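PDB 4TKT: AT-less polyketide synthase from Streptomyces platensis subsp. rosaceus, which probably catalyses chain-extending decarboxylative condensation as a ketosynthase domain of the isomigrastatin AT-less type I polyketide synthase. Local coordinates for residues E458-V463 against A491-I496; E470-S475 against M507-A512; A476-D481 against G604-R609; D481-E486 against S516-L521. All coordinates share one frame; numbering follows the deposited sequence.

Interaction 1: E458-V463 against A491-I496; sequences ETVVVV and ADLPDI
Val460 packs its two methyl branches against Leu493 and Pro494 in an apolar strand-to-helix contact, where the start of edge strand 460-466 faces the first turn of helix 493-502. The CA atoms of Val460 and Pro494 lie 6.2 Å apart, and no hydrogen bond joins the two segments. CG2 of Val460 comes down over Leu493, 3.7 Å from its O and 4.0 Å from its CB, so the methyl meets backbone and side chain together. CG1, placed beside the backbone N by a chi1 of -54°, reaches on to Pro494, 3.9 Å from Pro494 CA, while still near Leu493 O; CG of the proline ring is a looser neighbour. The Val460 and Leu493 side chains cross obliquely, and the Leu493 side chain also touches Leu521 of helix 518-530. This is one corner of a small alpha/beta unit in the linker region that follows the ketosynthase: a three-stranded antiparallel sheet, with strand 460-466 at one edge, carries helices on its faces. Val460 and Val462 are held in that sheet by backbone bonds to Val515 and Val513 of the central strand, while Val461 and Val463 turn to its other face and touch helix 573-580. On the helix side, Ile496 N donates to Asp492 O at 3.0 Å, closing the turn that carries Leu493 and Pro494. A polar tie between the two elements lies later along the helix, where Gln501 NE2 bonds to Val461 O.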
loop_
_atom_site.group_PDB
_atom_site.type_symbol
_atom_site.label_atom_id
_atom_site.label_comp_id
_atom_site.label_asym_id
_atom_site.label_seq_id
_atom_site.Cartn_x
_atom_site.Cartn_y
_atom_site.Cartn_z
ATOM N N GLU A 458 20.690 27.899 -1.384
ATOM C CA GLU A 458 19.924 28.976 -0.763
ATOM C C GLU A 458 19.253 28.526 0.531
ATOM O O GLU A 458 19.145 27.329 0.806
ATOM C CB GLU A 458 18.867 29.509 -1.734
ATOM C CG GLU A 458 19.409 29.932 -3.092
ATOM C CD GLU A 458 20.223 31.214 -3.041
ATOM O OE1 GLU A 458 20.282 31.852 -1.968
ATOM O OE2 GLU A 458 20.803 31.590 -4.082
ATOM N N THR A 459 18.809 29.496 1.324
ATOM C CA THR A 459 18.097 29.210 2.563
ATOM C C THR A 459 16.654 28.818 2.278
ATOM O O THR A 459 15.925 29.542 1.601
ATOM C CB THR A 459 18.107 30.420 3.523
ATOM O OG1 THR A 459 19.434 30.637 4.015
ATOM C CG2 THR A 459 17.180 30.172 4.701
ATOM N N VAL A 460 16.251 27.661 2.792
ATOM C CA VAL A 460 14.871 27.213 2.688
ATOM C C VAL A 460 14.227 27.209 4.069
ATOM O O VAL A 460 14.915 27.313 5.087
ATOM C CB VAL A 460 14.772 25.804 2.069
ATOM C CG1 VAL A 460 15.506 25.758 0.742
ATOM C CG2 VAL A 460 15.327 24.759 3.028
ATOM N N VAL A 461 12.906 27.091 4.104
ATOM C CA VAL A 461 12.198 27.020 5.374
ATOM C C VAL A 461 11.508 25.661 5.523
ATOM O O VAL A 461 10.571 25.334 4.794
ATOM C CB VAL A 461 11.176 28.174 5.513
ATOM C CG1 VAL A 461 10.452 28.421 4.200
ATOM C CG2 VAL A 461 10.197 27.902 6.650
ATOM N N VAL A 462 12.005 24.863 6.465
ATOM C CA VAL A 462 11.474 23.532 6.721
ATOM C C VAL A 462 10.365 23.604 7.762
ATOM O O VAL A 462 10.551 24.157 8.843
ATOM C CB VAL A 462 12.578 22.563 7.201
ATOM C CG1 VAL A 462 11.982 21.225 7.609
ATOM C CG2 VAL A 462 13.626 22.374 6.117
ATOM N N VAL A 463 9.213 23.032 7.431
ATOM C CA VAL A 463 8.025 23.160 8.265
ATOM C C VAL A 463 7.511 21.790 8.722
ATOM O O VAL A 463 7.610 20.803 7.993
ATOM C CB VAL A 463 6.924 23.939 7.503
ATOM C CG1 VAL A 463 5.576 23.235 7.566
ATOM C CG2 VAL A 463 6.835 25.364 8.014
ATOM N N ALA A 491 21.745 19.462 -1.138
ATOM C CA ALA A 491 21.135 19.787 -2.420
ATOM C C ALA A 491 19.667 19.369 -2.464
ATOM O O ALA A 491 18.921 19.785 -3.350
ATOM C CB ALA A 491 21.907 19.130 -3.552
ATOM N N ASP A 492 19.256 18.551 -1.500
ATOM C CA ASP A 492 17.881 18.071 -1.441
ATOM C C ASP A 492 16.966 19.029 -0.681
ATOM O O ASP A 492 15.746 18.880 -0.709
ATOM C CB ASP A 492 17.832 16.685 -0.791
ATOM C CG ASP A 492 18.649 15.652 -1.548
ATOM O OD1 ASP A 492 18.645 15.684 -2.796
ATOM O OD2 ASP A 492 19.297 14.808 -0.895
ATOM N N LEU A 493 17.557 20.014 -0.009
ATOM C CA LEU A 493 16.799 20.928 0.853
ATOM C C LEU A 493 15.639 21.677 0.178
ATOM O O LEU A 493 14.591 21.849 0.798
ATOM C CB LEU A 493 17.743 21.946 1.499
ATOM C CG LEU A 493 18.502 21.455 2.732
ATOM C CD1 LEU A 493 19.239 22.601 3.390
ATOM C CD2 LEU A 493 17.555 20.804 3.716
ATOM N N PRO A 494 15.818 22.146 -1.072
ATOM C CA PRO A 494 14.648 22.779 -1.697
ATOM C C PRO A 494 13.477 21.816 -1.910
ATOM O O PRO A 494 12.320 22.220 -1.779
ATOM C CB PRO A 494 15.196 23.273 -3.038
ATOM C CG PRO A 494 16.647 23.488 -2.786
ATOM C CD PRO A 494 17.046 22.386 -1.852
ATOM N N ASP A 495 13.773 20.559 -2.227
ATOM C CA ASP A 495 12.726 19.561 -2.429
ATOM C C ASP A 495 12.052 19.190 -1.111
ATOM O O ASP A 495 10.827 19.080 -1.037
ATOM C CB ASP A 495 13.296 18.307 -3.094
ATOM C CG ASP A 495 13.804 18.568 -4.496
ATOM O OD1 ASP A 495 13.301 19.506 -5.149
ATOM O OD2 ASP A 495 14.703 17.829 -4.947
ATOM N N ILE A 496 12.864 18.992 -0.075
ATOM C CA ILE A 496 12.363 18.639 1.248
ATOM C C ILE A 496 11.426 19.712 1.790
ATOM O O ILE A 496 10.327 19.412 2.253
ATOM C CB ILE A 496 13.517 18.426 2.243
ATOM C CG1 ILE A 496 14.350 17.211 1.833
ATOM C CG2 ILE A 496 12.985 18.250 3.654
ATOM C CD1 ILE A 496 15.602 17.026 2.653
#

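Interaction 2: E470-S475 against M507-A512; sequences ERLRES and MTARFA
Helix 470-475 lies over strand 509-512 with the two axes 8.2 Å apart at closest approach and their N-to-C directions only 32° from parallel; Leu472 and Ala509 are the residues whose CA atoms come nearest (6.4 Å). Leu472 carries the contact almost alone. Its CG stands anti to the backbone N (chi1 -179°), which extends the isobutyl group from the helix onto the strand. CD2 lands mainly on the backbone, 3.4 Å from Arg510 O, and also touches Ala509 CB at 3.8 Å and Phe511 CB at 4.1 Å. CD1 stays above the preceding peptide, 3.8 Å from Ala509 O. Ala509, with only a methyl, is consistent with the near approach, while the Phe511 ring leads away to Phe540 of strand 538-541, which Leu472 also meets. Some polar groups are tied within their own segment. Arg510 leaves the sheet on the face away from the helix and loops back to its own strand entry, NE donating to Met507 O at 2.8 Å in a nearly straight bond (171°) lying in the guanidinium plane; Trp579 adds a cation-pi contact. In the helix, Arg471 O is gripped twice, by Ser475 N and by Ser475 OG (3.2 Å), from opposite faces of its carbonyl plane. A helix laid on one face of a three-stranded antiparallel sheet, with helix 573-580 against the other, is the layered alpha/beta architecture of the linker domain that follows ketosynthases in modular polyketide synthases.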
loop_
_atom_site.group_PDB
_atom_site.type_symbol
_atom_site.label_atom_id
_atom_site.label_comp_id
_atom_site.label_asym_id
_atom_site.label_seq_id
_atom_site.Cartn_x
_atom_site.Cartn_y
_atom_site.Cartn_z
ATOM N N GLU A 470 3.753 16.326 21.718
ATOM C CA GLU A 470 4.457 15.047 21.733
ATOM C C GLU A 470 4.607 14.475 20.328
ATOM O O GLU A 470 5.702 14.081 19.928
ATOM C CB GLU A 470 3.735 14.037 22.622
ATOM C CG GLU A 470 4.414 12.675 22.648
ATOM C CD GLU A 470 3.493 11.564 23.105
ATOM O OE1 GLU A 470 2.357 11.867 23.528
ATOM O OE2 GLU A 470 3.904 10.385 23.035
ATOM N N ARG A 471 3.502 14.428 19.587
ATOM C CA ARG A 471 3.521 13.938 18.213
ATOM C C ARG A 471 4.452 14.782 17.343
ATOM O O ARG A 471 5.097 14.264 16.431
ATOM C CB ARG A 471 2.109 13.933 17.615
ATOM C CG ARG A 471 1.123 12.962 18.262
ATOM C CD ARG A 471 1.552 11.512 18.098
ATOM N NE ARG A 471 2.324 11.039 19.243
ATOM C CZ ARG A 471 3.127 9.979 19.219
ATOM N NH1 ARG A 471 3.272 9.279 18.103
ATOM N NH2 ARG A 471 3.789 9.624 20.310
ATOM N N LEU A 472 4.524 16.080 17.631
ATOM C CA LEU A 472 5.367 16.984 16.854
ATOM C C LEU A 472 6.845 16.660 17.040
ATOM O O LEU A 472 7.587 16.538 16.065
ATOM C CB LEU A 472 5.101 18.440 17.235
ATOM C CG LEU A 472 5.936 19.461 16.455
ATOM C CD1 LEU A 472 5.739 19.290 14.955
ATOM C CD2 LEU A 472 5.601 20.880 16.875
ATOM N N ARG A 473 7.267 16.520 18.293
ATOM C CA ARG A 473 8.653 16.180 18.595
ATOM C C ARG A 473 8.990 14.788 18.071
ATOM O O ARG A 473 10.137 14.503 17.724
ATOM C CB ARG A 473 8.912 16.266 20.098
ATOM C CG ARG A 473 8.643 17.642 20.681
ATOM C CD ARG A 473 9.243 17.792 22.066
ATOM N NE ARG A 473 8.956 19.106 22.633
ATOM C CZ ARG A 473 9.665 20.201 22.380
ATOM N NH1 ARG A 473 10.707 20.148 21.562
ATOM N NH2 ARG A 473 9.329 21.355 22.938
ATOM N N GLU A 474 7.979 13.928 18.014
ATOM C CA GLU A 474 8.125 12.606 17.425
ATOM C C GLU A 474 8.418 12.711 15.925
ATOM O O GLU A 474 9.308 12.032 15.411
ATOM C CB GLU A 474 6.863 11.776 17.672
ATOM C CG GLU A 474 6.920 10.349 17.147
ATOM C CD GLU A 474 7.625 9.392 18.093
ATOM O OE1 GLU A 474 8.223 9.859 19.085
ATOM O OE2 GLU A 474 7.574 8.168 17.844
ATOM N N SER A 475 7.671 13.568 15.232
ATOM C CA SER A 475 7.885 13.803 13.805
ATOM C C SER A 475 9.288 14.325 13.528
ATOM O O SER A 475 9.926 13.928 12.553
ATOM C CB SER A 475 6.859 14.796 13.255
ATOM O OG SER A 475 5.547 14.267 13.304
HETATM N N MSE A 507 -1.204 21.606 11.016
HETATM C CA MSE A 507 -1.895 21.190 12.231
HETATM C C MSE A 507 -1.577 22.106 13.413
HETATM O O MSE A 507 -0.934 23.139 13.250
HETATM C CB MSE A 507 -1.545 19.739 12.564
HETATM C CG MSE A 507 -1.775 18.778 11.404
HETATM SE SE MSE A 507 -1.567 16.894 11.886
HETATM C CE MSE A 507 -1.742 16.100 10.104
ATOM N N THR A 508 -2.031 21.713 14.600
ATOM C CA THR A 508 -1.987 22.570 15.783
ATOM C C THR A 508 -0.571 22.892 16.258
ATOM O O THR A 508 -0.145 24.045 16.218
ATOM C CB THR A 508 -2.760 21.930 16.948
ATOM O OG1 THR A 508 -4.093 21.625 16.523
ATOM C CG2 THR A 508 -2.815 22.872 18.135
ATOM N N ALA A 509 0.148 21.875 16.723
ATOM C CA ALA A 509 1.526 22.055 17.166
ATOM C C ALA A 509 2.444 22.191 15.961
ATOM O O ALA A 509 2.470 21.315 15.096
ATOM C CB ALA A 509 1.962 20.895 18.045
ATOM N N ARG A 510 3.199 23.284 15.906
ATOM C CA ARG A 510 3.973 23.603 14.712
ATOM C C ARG A 510 5.457 23.834 14.979
ATOM O O ARG A 510 5.862 24.199 16.082
ATOM C CB ARG A 510 3.378 24.834 14.027
ATOM C CG ARG A 510 1.926 24.653 13.627
ATOM C CD ARG A 510 1.388 25.847 12.860
ATOM N NE ARG A 510 0.040 25.585 12.367
ATOM C CZ ARG A 510 -0.650 26.412 11.590
ATOM N NH1 ARG A 510 -0.121 27.566 11.213
ATOM N NH2 ARG A 510 -1.869 26.083 11.191
ATOM N N PHE A 511 6.260 23.615 13.944
ATOM C CA PHE A 511 7.700 23.819 14.016
ATOM C C PHE A 511 8.232 24.290 12.667
ATOM O O PHE A 511 7.968 23.672 11.637
ATOM C CB PHE A 511 8.407 22.532 14.446
ATOM C CG PHE A 511 9.905 22.638 14.454
ATOM C CD1 PHE A 511 10.562 23.272 15.497
ATOM C CD2 PHE A 511 10.657 22.100 13.424
ATOM C CE1 PHE A 511 11.941 23.370 15.510
ATOM C CE2 PHE A 511 12.039 22.196 13.429
ATOM C CZ PHE A 511 12.681 22.832 14.476
ATOM N N ALA A 512 8.975 25.390 12.677
ATOM C CA ALA A 512 9.560 25.919 11.451
ATOM C C ALA A 512 11.007 26.335 11.680
ATOM O O ALA A 512 11.344 26.886 12.726
ATOM C CB ALA A 512 8.745 27.090 10.937
#

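Interaction 3: A476-D481 against G604-R609; sequences AGRLRD and GYPFAR
While Arg478 leans on Pro606 of the returning tail, the shortest sound side-chain bond here is local to the helix: Arg480 NE to Asp481 OD1, 3.0 Å. Arg480 NH2 adds a weak second bond to the same oxygen, and OD1 is met by NE from above its carboxylate plane. One face of the salt-bridged guanidinium has Gly477 CA above it, displaced toward the rim, and its NH1 has a second acidic partner in Asp526 of helix 518-530. Arg478 works differently. Its chain bends at chi2 and chi3 (-140° and -70°), which turns the guanidinium onto the loop, and NE rests 3.7 Å from Pro606 CB. The edge of the group comes near Tyr605 O and Pro606 N. The approach of NH2 to Gly604 O is doubtful, being very short and badly angled. Pro606 sits at the centre of an inverse gamma turn, closed by a weak bond from Phe607 N to Tyr605 O, and Pro606 CD lies over one face of the Tyr605 ring, 3.4 Å above its plane and displaced toward the rim. Tyr605 in turn faces the ketosynthase, packing on His103 and bonding Glu107 through its N. The Tyr-Pro-Phe sequence, passing between ketosynthase and linker domain, is consistent with the tail that wraps back over the ketosynthase in type I polyketide synthases.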
loop_
_atom_site.group_PDB
_atom_site.type_symbol
_atom_site.label_atom_id
_atom_site.label_comp_id
_atom_site.label_asym_id
_atom_site.label_seq_id
_atom_site.Cartn_x
_atom_site.Cartn_y
_atom_site.Cartn_z
ATOM N N ALA A 476 9.760 15.221 14.390
ATOM C CA ALA A 476 11.086 15.806 14.239
ATOM C C ALA A 476 12.155 14.727 14.341
ATOM O O ALA A 476 13.137 14.736 13.599
ATOM C CB ALA A 476 11.316 16.889 15.283
ATOM N N GLY A 477 11.951 13.791 15.261
ATOM C CA GLY A 477 12.878 12.694 15.444
ATOM C C GLY A 477 12.919 11.763 14.250
ATOM O O GLY A 477 13.994 11.361 13.805
ATOM N N ARG A 478 11.748 11.420 13.723
ATOM C CA ARG A 478 11.670 10.475 12.615
ATOM C C ARG A 478 12.193 11.102 11.325
ATOM O O ARG A 478 12.772 10.413 10.483
ATOM C CB ARG A 478 10.232 9.975 12.431
ATOM C CG ARG A 478 9.634 9.361 13.693
ATOM C CD ARG A 478 8.794 8.114 13.412
ATOM N NE ARG A 478 7.536 8.411 12.730
ATOM C CZ ARG A 478 7.206 7.943 11.530
ATOM N NH1 ARG A 478 8.040 7.146 10.873
ATOM N NH2 ARG A 478 6.041 8.266 10.987
ATOM N N LEU A 479 11.997 12.408 11.174
ATOM C CA LEU A 479 12.522 13.124 10.017
ATOM C C LEU A 479 14.034 13.263 10.132
ATOM O O LEU A 479 14.758 13.160 9.141
ATOM C CB LEU A 479 11.869 14.500 9.887
ATOM C CG LEU A 479 12.368 15.377 8.736
ATOM C CD1 LEU A 479 12.169 14.676 7.406
ATOM C CD2 LEU A 479 11.667 16.725 8.741
ATOM N N ARG A 480 14.500 13.501 11.352
ATOM C CA ARG A 480 15.928 13.584 11.628
ATOM C C ARG A 480 16.622 12.275 11.279
ATOM O O ARG A 480 17.693 12.271 10.675
ATOM C CB ARG A 480 16.167 13.930 13.097
ATOM C CG ARG A 480 17.598 13.755 13.558
ATOM C CD ARG A 480 17.637 13.491 15.051
ATOM N NE ARG A 480 16.904 12.275 15.389
ATOM C CZ ARG A 480 16.494 11.963 16.614
ATOM N NH1 ARG A 480 16.737 12.784 17.625
ATOM N NH2 ARG A 480 15.835 10.833 16.827
ATOM N N ASP A 481 15.998 11.164 11.660
ATOM C CA ASP A 481 16.565 9.846 11.405
ATOM C C ASP A 481 16.582 9.535 9.915
ATOM O O ASP A 481 17.497 8.876 9.418
ATOM C CB ASP A 481 15.784 8.769 12.161
ATOM C CG ASP A 481 15.905 8.909 13.667
ATOM O OD1 ASP A 481 16.847 9.588 14.132
ATOM O OD2 ASP A 481 15.059 8.334 14.385
ATOM N N GLY A 604 5.941 9.492 7.124
ATOM C CA GLY A 604 4.550 9.844 7.335
ATOM C C GLY A 604 4.261 10.230 8.771
ATOM O O GLY A 604 5.129 10.122 9.635
ATOM N N TYR A 605 3.036 10.684 9.024
ATOM C CA TYR A 605 2.624 11.093 10.363
ATOM C C TYR A 605 2.759 9.949 11.363
ATOM O O TYR A 605 2.376 8.816 11.072
ATOM C CB TYR A 605 1.181 11.607 10.349
ATOM C CG TYR A 605 0.716 12.157 11.680
ATOM C CD1 TYR A 605 0.131 11.330 12.632
ATOM C CD2 TYR A 605 0.865 13.504 11.986
ATOM C CE1 TYR A 605 -0.289 11.830 13.847
ATOM C CE2 TYR A 605 0.445 14.011 13.200
ATOM C CZ TYR A 605 -0.129 13.170 14.126
ATOM O OH TYR A 605 -0.549 13.666 15.339
ATOM N N PRO A 606 3.306 10.247 12.551
ATOM C CA PRO A 606 3.471 9.265 13.627
ATOM C C PRO A 606 2.194 9.093 14.445
ATOM O O PRO A 606 2.034 9.743 15.481
ATOM C CB PRO A 606 4.587 9.871 14.473
ATOM C CG PRO A 606 4.395 11.348 14.310
ATOM C CD PRO A 606 3.863 11.563 12.915
ATOM N N PHE A 607 1.299 8.227 13.983
ATOM C CA PHE A 607 0.011 8.040 14.642
ATOM C C PHE A 607 0.174 7.587 16.086
ATOM O O PHE A 607 1.084 6.823 16.412
ATOM C CB PHE A 607 -0.847 7.026 13.875
ATOM C CG PHE A 607 -1.222 7.471 12.492
ATOM C CD1 PHE A 607 -2.111 8.517 12.304
ATOM C CD2 PHE A 607 -0.691 6.842 11.379
ATOM C CE1 PHE A 607 -2.455 8.930 11.034
ATOM C CE2 PHE A 607 -1.033 7.249 10.106
ATOM C CZ PHE A 607 -1.915 8.294 9.932
ATOM N N ALA A 608 -0.708 8.081 16.949
ATOM C CA ALA A 608 -0.793 7.598 18.320
ATOM C C ALA A 608 -1.145 6.111 18.310
ATOM O O ALA A 608 -1.999 5.675 17.535
ATOM C CB ALA A 608 -1.822 8.396 19.105
ATOM N N ARG A 609 -0.483 5.337 19.163
ATOM C CA ARG A 609 -0.604 3.882 19.126
ATOM C C ARG A 609 -1.372 3.325 20.319
ATOM O O ARG A 609 -0.984 2.311 20.899
ATOM C CB ARG A 609 0.787 3.243 19.060
ATOM C CG ARG A 609 1.592 3.630 17.828
ATOM C CD ARG A 609 3.068 3.267 17.973
ATOM N NE ARG A 609 3.279 1.832 18.149
ATOM C CZ ARG A 609 3.517 1.246 19.319
ATOM N NH1 ARG A 609 3.577 1.971 20.427
ATOM N NH2 ARG A 609 3.696 -0.068 19.381
#

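Interaction 4: D481-E486 against S516-L521; sequences DALRKE and STLPAL
A type I beta turn from Ala482 to Lys485, closed by Lys485 N to Ala482 O at 3.2 Å, presents Leu483 to the first turn of helix 518-530, the CA atoms of Leu483 and Leu518 standing 7.8 Å apart. Three leucines make the whole contact. CD1 of Leu483 meets a methyl of each partner, both on one side of it, 3.7 Å from Leu521 CD2 and 4.0 Å from Leu518 CD1. The side chains meet at a slant rather than lying alongside one another. Both Leu518 and Leu521 send CG anti to the backbone N (chi1 -173° and 177°), so two residues one turn apart reach toward the same methyl. The second branch of Leu518, CD2, instead touches the backbone, 3.7 Å from Leu483 O. Just before the helix, Thr517 occupies the N-cap, its OG1 taking a weak bond of 3.4 Å from Ala520 N; Ser490 OG pairs with Leu518 N. Trp488 packs on both Leu483 and Leu518, and Leu521 continues inward to Val513 and Val515 of the sheet. No hydrogen bond or salt bridge crosses between the two segments, which leaves burial and van der Waals contact of the branched leucine methyls as what joins them.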
loop_
_atom_site.group_PDB
_atom_site.type_symbol
_atom_site.label_atom_id
_atom_site.label_comp_id
_atom_site.label_asym_id
_atom_site.label_seq_id
_atom_site.Cartn_x
_atom_site.Cartn_y
_atom_site.Cartn_z
ATOM N N ASP A 481 15.998 11.164 11.660
ATOM C CA ASP A 481 16.565 9.846 11.405
ATOM C C ASP A 481 16.582 9.535 9.915
ATOM O O ASP A 481 17.497 8.876 9.418
ATOM C CB ASP A 481 15.784 8.769 12.161
ATOM C CG ASP A 481 15.905 8.909 13.667
ATOM O OD1 ASP A 481 16.847 9.588 14.132
ATOM O OD2 ASP A 481 15.059 8.334 14.385
ATOM N N ALA A 482 15.569 10.015 9.203
ATOM C CA ALA A 482 15.489 9.803 7.766
ATOM C C ALA A 482 16.566 10.590 7.026
ATOM O O ALA A 482 17.196 10.075 6.104
ATOM C CB ALA A 482 14.112 10.182 7.251
ATOM N N LEU A 483 16.786 11.834 7.437
ATOM C CA LEU A 483 17.710 12.713 6.726
ATOM C C LEU A 483 19.169 12.427 7.065
ATOM O O LEU A 483 20.070 13.106 6.575
ATOM C CB LEU A 483 17.383 14.176 7.017
ATOM C CG LEU A 483 16.022 14.635 6.487
ATOM C CD1 LEU A 483 15.820 16.126 6.718
ATOM C CD2 LEU A 483 15.879 14.287 5.015
ATOM N N ARG A 484 19.399 11.421 7.900
ATOM C CA ARG A 484 20.755 10.983 8.198
ATOM C C ARG A 484 21.197 9.877 7.242
ATOM O O ARG A 484 22.377 9.529 7.191
ATOM C CB ARG A 484 20.861 10.503 9.646
ATOM C CG ARG A 484 20.909 11.626 10.669
ATOM C CD ARG A 484 20.924 11.080 12.088
ATOM N NE ARG A 484 21.184 12.127 13.072
ATOM C CZ ARG A 484 21.016 11.978 14.383
ATOM N NH1 ARG A 484 20.578 10.825 14.871
ATOM N NH2 ARG A 484 21.279 12.986 15.205
ATOM N N LYS A 485 20.247 9.331 6.485
ATOM C CA LYS A 485 20.546 8.262 5.536
ATOM C C LYS A 485 21.448 8.766 4.414
ATOM O O LYS A 485 21.554 9.970 4.186
ATOM C CB LYS A 485 19.261 7.672 4.952
ATOM C CG LYS A 485 18.342 7.023 5.976
ATOM C CD LYS A 485 17.228 6.244 5.290
ATOM C CE LYS A 485 16.105 5.907 6.259
ATOM N NZ LYS A 485 16.595 5.166 7.453
ATOM N N GLU A 486 22.085 7.834 3.711
ATOM C CA GLU A 486 23.121 8.167 2.737
ATOM C C GLU A 486 22.603 8.943 1.528
ATOM O O GLU A 486 23.352 9.689 0.901
ATOM C CB GLU A 486 23.820 6.890 2.259
ATOM N N SER A 516 20.109 26.260 5.422
ATOM C CA SER A 516 20.701 26.242 4.090
ATOM C C SER A 516 21.560 24.996 3.880
ATOM O O SER A 516 21.920 24.666 2.751
ATOM C CB SER A 516 21.532 27.505 3.850
ATOM O OG SER A 516 22.591 27.613 4.784
ATOM N N THR A 517 21.880 24.304 4.971
ATOM C CA THR A 517 22.633 23.055 4.890
ATOM C C THR A 517 21.910 21.933 5.624
ATOM O O THR A 517 21.220 22.170 6.616
ATOM C CB THR A 517 24.051 23.190 5.480
ATOM O OG1 THR A 517 23.973 23.247 6.909
ATOM C CG2 THR A 517 24.745 24.438 4.949
ATOM N N LEU A 518 22.079 20.709 5.134
ATOM C CA LEU A 518 21.436 19.543 5.734
ATOM C C LEU A 518 21.895 19.237 7.169
ATOM O O LEU A 518 21.061 18.910 8.011
ATOM C CB LEU A 518 21.652 18.310 4.854
ATOM C CG LEU A 518 20.879 17.066 5.297
ATOM C CD1 LEU A 518 19.382 17.321 5.235
ATOM C CD2 LEU A 518 21.260 15.863 4.452
ATOM N N PRO A 519 23.211 19.324 7.456
ATOM C CA PRO A 519 23.600 19.058 8.847
ATOM C C PRO A 519 23.002 20.050 9.841
ATOM O O PRO A 519 22.802 19.699 11.004
ATOM C CB PRO A 519 25.126 19.184 8.813
ATOM C CG PRO A 519 25.493 18.878 7.413
ATOM C CD PRO A 519 24.395 19.477 6.591
ATOM N N ALA A 520 22.726 21.269 9.388
ATOM C CA ALA A 520 22.097 22.274 10.237
ATOM C C ALA A 520 20.641 21.910 10.501
ATOM O O ALA A 520 20.142 22.081 11.613
ATOM C CB ALA A 520 22.192 23.649 9.601
ATOM N N LEU A 521 19.965 21.410 9.471
ATOM C CA LEU A 521 18.577 20.987 9.602
ATOM C C LEU A 521 18.457 19.813 10.568
ATOM O O LEU A 521 17.561 19.786 11.410
ATOM C CB LEU A 521 17.995 20.614 8.238
ATOM C CG LEU A 521 16.562 20.071 8.246
ATOM C CD1 LEU A 521 15.613 21.036 8.939
ATOM C CD2 LEU A 521 16.091 19.788 6.831
#

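Interactions 2 and 4 are buried and rest on leucine methyls, whereas interactions 1 and 3 are only partly buried. Helix 469-482 serves three of the contacts: its early turns meet the sheet in interaction 2, its middle meets the tail in interaction 3, and its far end leads into interaction 4. Interactions 1 and 2 reach neighbouring strands of one sheet and touch through Val463 and Ala512. Interactions 1 and 4 merge where Leu493 meets Leu521 and Ile496 meets Leu483. Interaction 3 differs in chemistry, resting on an arginine at the seam with the ketosynthase; Arg471 of interaction 2 also reaches that loop, probably bonding Pro606 O.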